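Local coordinates for vaginolysin (Gardnerella vaginalis, PDB 5IMY), which probably binds cholesterol in host membranes and acts as a pore-forming toxin of the cholesterol-dependent cytolysin family, at residues Ala308-Gly313 against Lys330-Glu335. Residues are numbered along the deposited sequence; the frame is centred on the assembly and turned at random.
Sequences AVILGG and KALIQE
A helix packed on one face of a sheet brings Leu332 against Ala308 and Ile310, so that a single leucine of helix 326-335 meets two alternate residues of strand 305-311. The two methyls of the leucine divide the work. CD1 lies against Ala308 CB at 3.8 Å, while CD2 reaches Ile310 CD1 at 4.1 Å. The CA-CB bond of Leu332 points toward the strand, and with CG anti to the carbonyl carbon (chi1 -64°) the fork lies with CD1 at Ala308 and CD2 at Ile310, a branched tip suited to touching two neighbours. Alanine fits the buried strand position because its lone methyl lets the leucine come close; isoleucine, two residues on, makes up the greater distance with its extended CG1-CD1 arm (chi2 167°). The strand belongs to the large antiparallel sheet of the cytolysin fold and pairs with strand 263-271 through backbone bonds of Val309 with Tyr266 and Leu311 with Ser264. Between Ala308 and Ile310, Val309 points away from the helix and packs on Pro194 and Leu195, as expected from the alternation of side chains along a strand. Strand 263-271 also holds the helix directly: Arg263 NH1 donates a hydrogen bond to Leu332 O, and Ile333 rests on Met265, which Ile310 touches as well.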
ATOM      1  N   ALA A 308      23.420 -13.871  21.694  1.00 50.56           N
ATOM      2  CA  ALA A 308      22.666 -14.680  22.645  1.00 49.31           C
ATOM      3  C   ALA A 308      23.283 -14.541  24.024  1.00 51.79           C
ATOM      4  O   ALA A 308      24.465 -14.842  24.200  1.00 56.93           O
ATOM      5  CB  ALA A 308      22.660 -16.153  22.231  1.00 42.99           C
ATOM      6  N   VAL A 309      22.487 -14.117  25.002  1.00 48.15           N
ATOM      7  CA  VAL A 309      22.913 -14.068  26.395  1.00 55.97           C
ATOM      8  C   VAL A 309      22.125 -15.121  27.158  1.00 49.23           C
ATOM      9  O   VAL A 309      20.892 -15.175  27.070  1.00 42.42           O
ATOM     10  CB  VAL A 309      22.725 -12.669  27.011  1.00 59.30           C
ATOM     11  CG1 VAL A 309      23.261 -11.612  26.062  1.00 59.60           C
ATOM     12  CG2 VAL A 309      21.262 -12.393  27.374  1.00 53.97           C
ATOM     13  N   ILE A 310      22.838 -15.962  27.892  1.00 55.68           N
ATOM     14  CA  ILE A 310      22.245 -17.081  28.614  1.00 57.08           C
ATOM     15  C   ILE A 310      22.211 -16.735  30.094  1.00 57.72           C
ATOM     16  O   ILE A 310      23.128 -16.090  30.618  1.00 67.30           O
ATOM     17  CB  ILE A 310      23.036 -18.374  28.342  1.00 56.27           C
ATOM     18  CG1 ILE A 310      23.103 -18.622  26.829  1.00 59.57           C
ATOM     19  CG2 ILE A 310      22.389 -19.561  29.042  1.00 53.08           C
ATOM     20  CD1 ILE A 310      24.089 -19.680  26.405  1.00 58.80           C
ATOM     21  N   LEU A 311      21.143 -17.152  30.767  1.00 60.99           N
ATOM     22  CA  LEU A 311      20.881 -16.778  32.150  1.00 61.22           C
ATOM     23  C   LEU A 311      21.050 -17.990  33.057  1.00 66.27           C
ATOM     24  O   LEU A 311      20.579 -19.086  32.738  1.00 60.76           O
ATOM     25  CB  LEU A 311      19.467 -16.209  32.309  1.00 56.57           C
ATOM     26  CG  LEU A 311      18.711 -15.830  31.031  1.00 51.36           C
ATOM     27  CD1 LEU A 311      17.221 -15.762  31.303  1.00 53.38           C
ATOM     28  CD2 LEU A 311      19.219 -14.508  30.474  1.00 51.92           C
ATOM     29  N   GLY A 312      21.720 -17.785  34.190  1.00 78.67           N
ATOM     30  CA  GLY A 312      21.957 -18.860  35.132  1.00 84.88           C
ATOM     31  C   GLY A 312      22.033 -18.397  36.572  1.00 98.26           C
ATOM     32  O   GLY A 312      21.003 -18.121  37.193  1.00106.91           O
ATOM     33  N   GLY A 313      23.245 -18.308  37.117  1.00122.85           N
ATOM     34  CA  GLY A 313      23.406 -17.940  38.512  1.00130.40           C
ATOM     35  C   GLY A 313      24.839 -17.760  38.967  1.00133.47           C
ATOM     36  O   GLY A 313      25.090 -17.080  39.965  1.00123.35           O
ATOM     37  N   LYS A 330      22.020 -22.619  16.605  1.00 57.39           N
ATOM     38  CA  LYS A 330      21.640 -24.026  16.579  1.00 59.30           C
ATOM     39  C   LYS A 330      22.559 -24.890  17.431  1.00 59.48           C
ATOM     40  O   LYS A 330      22.139 -25.962  17.883  1.00 53.12           O
ATOM     41  CB  LYS A 330      21.617 -24.534  15.136  1.00 53.25           C
ATOM     42  CG  LYS A 330      20.685 -23.735  14.235  1.00 58.75           C
ATOM     43  CD  LYS A 330      19.932 -24.612  13.247  1.00 69.66           C
ATOM     44  CE  LYS A 330      18.883 -25.467  13.941  1.00 72.86           C
ATOM     45  NZ  LYS A 330      17.835 -25.943  12.994  1.00 68.30           N
ATOM     46  N   ALA A 331      23.799 -24.455  17.667  1.00 50.49           N
ATOM     47  CA  ALA A 331      24.660 -25.174  18.599  1.00 53.34           C
ATOM     48  C   ALA A 331      24.204 -24.965  20.038  1.00 58.08           C
ATOM     49  O   ALA A 331      24.132 -25.921  20.818  1.00 59.54           O
ATOM     50  CB  ALA A 331      26.111 -24.727  18.427  1.00 58.38           C
ATOM     51  N   LEU A 332      23.886 -23.720  20.405  1.00 55.98           N
ATOM     52  CA  LEU A 332      23.418 -23.443  21.760  1.00 57.96           C
ATOM     53  C   LEU A 332      22.124 -24.184  22.068  1.00 53.21           C
ATOM     54  O   LEU A 332      21.904 -24.596  23.212  1.00 59.14           O
ATOM     55  CB  LEU A 332      23.225 -21.938  21.950  1.00 56.01           C
ATOM     56  CG  LEU A 332      24.491 -21.082  21.837  1.00 60.37           C
ATOM     57  CD1 LEU A 332      24.138 -19.603  21.843  1.00 48.98           C
ATOM     58  CD2 LEU A 332      25.467 -21.402  22.960  1.00 63.57           C
ATOM     59  N   ILE A 333      21.257 -24.360  21.070  1.00 52.45           N
ATOM     60  CA  ILE A 333      20.026 -25.118  21.279  1.00 47.35           C
ATOM     61  C   ILE A 333      20.349 -26.567  21.612  1.00 57.73           C
ATOM     62  O   ILE A 333      19.901 -27.106  22.631  1.00 56.57           O
ATOM     63  CB  ILE A 333      19.119 -25.021  20.037  1.00 45.15           C
ATOM     64  CG1 ILE A 333      18.797 -23.560  19.698  1.00 48.94           C
ATOM     65  CG2 ILE A 333      17.837 -25.818  20.244  1.00 43.34           C
ATOM     66  CD1 ILE A 333      18.310 -22.730  20.865  1.00 44.67           C
ATOM     67  N   GLN A 334      21.135 -27.221  20.756  1.00 59.55           N
ATOM     68  CA  GLN A 334      21.385 -28.648  20.896  1.00 61.67           C
ATOM     69  C   GLN A 334      22.269 -28.984  22.088  1.00 57.34           C
ATOM     70  O   GLN A 334      22.353 -30.160  22.458  1.00 63.52           O
ATOM     71  CB  GLN A 334      22.016 -29.192  19.613  1.00 70.26           C
ATOM     72  CG  GLN A 334      21.535 -30.583  19.231  1.00 86.73           C
ATOM     73  CD  GLN A 334      20.039 -30.630  18.976  1.00 88.91           C
ATOM     74  OE1 GLN A 334      19.434 -29.633  18.580  1.00 93.27           O
ATOM     75  NE2 GLN A 334      19.434 -31.787  19.213  1.00 84.94           N
ATOM     76  N   GLU A 335      22.931 -27.996  22.695  1.00 55.68           N
ATOM     77  CA  GLU A 335      23.694 -28.263  23.909  1.00 65.06           C
ATOM     78  C   GLU A 335      22.777 -28.470  25.108  1.00 60.87           C
ATOM     79  O   GLU A 335      23.129 -29.209  26.035  1.00 62.23           O
ATOM     80  CB  GLU A 335      24.681 -27.121  24.171  1.00 71.01           C
ATOM     81  CG  GLU A 335      25.250 -27.071  25.594  1.00 76.74           C
ATOM     82  CD  GLU A 335      26.758 -26.917  25.624  1.00 75.80           C
ATOM     83  OE1 GLU A 335      27.443 -27.593  24.825  1.00 75.39           O
ATOM     84  OE2 GLU A 335      27.260 -26.126  26.454  1.00 79.40           O
TER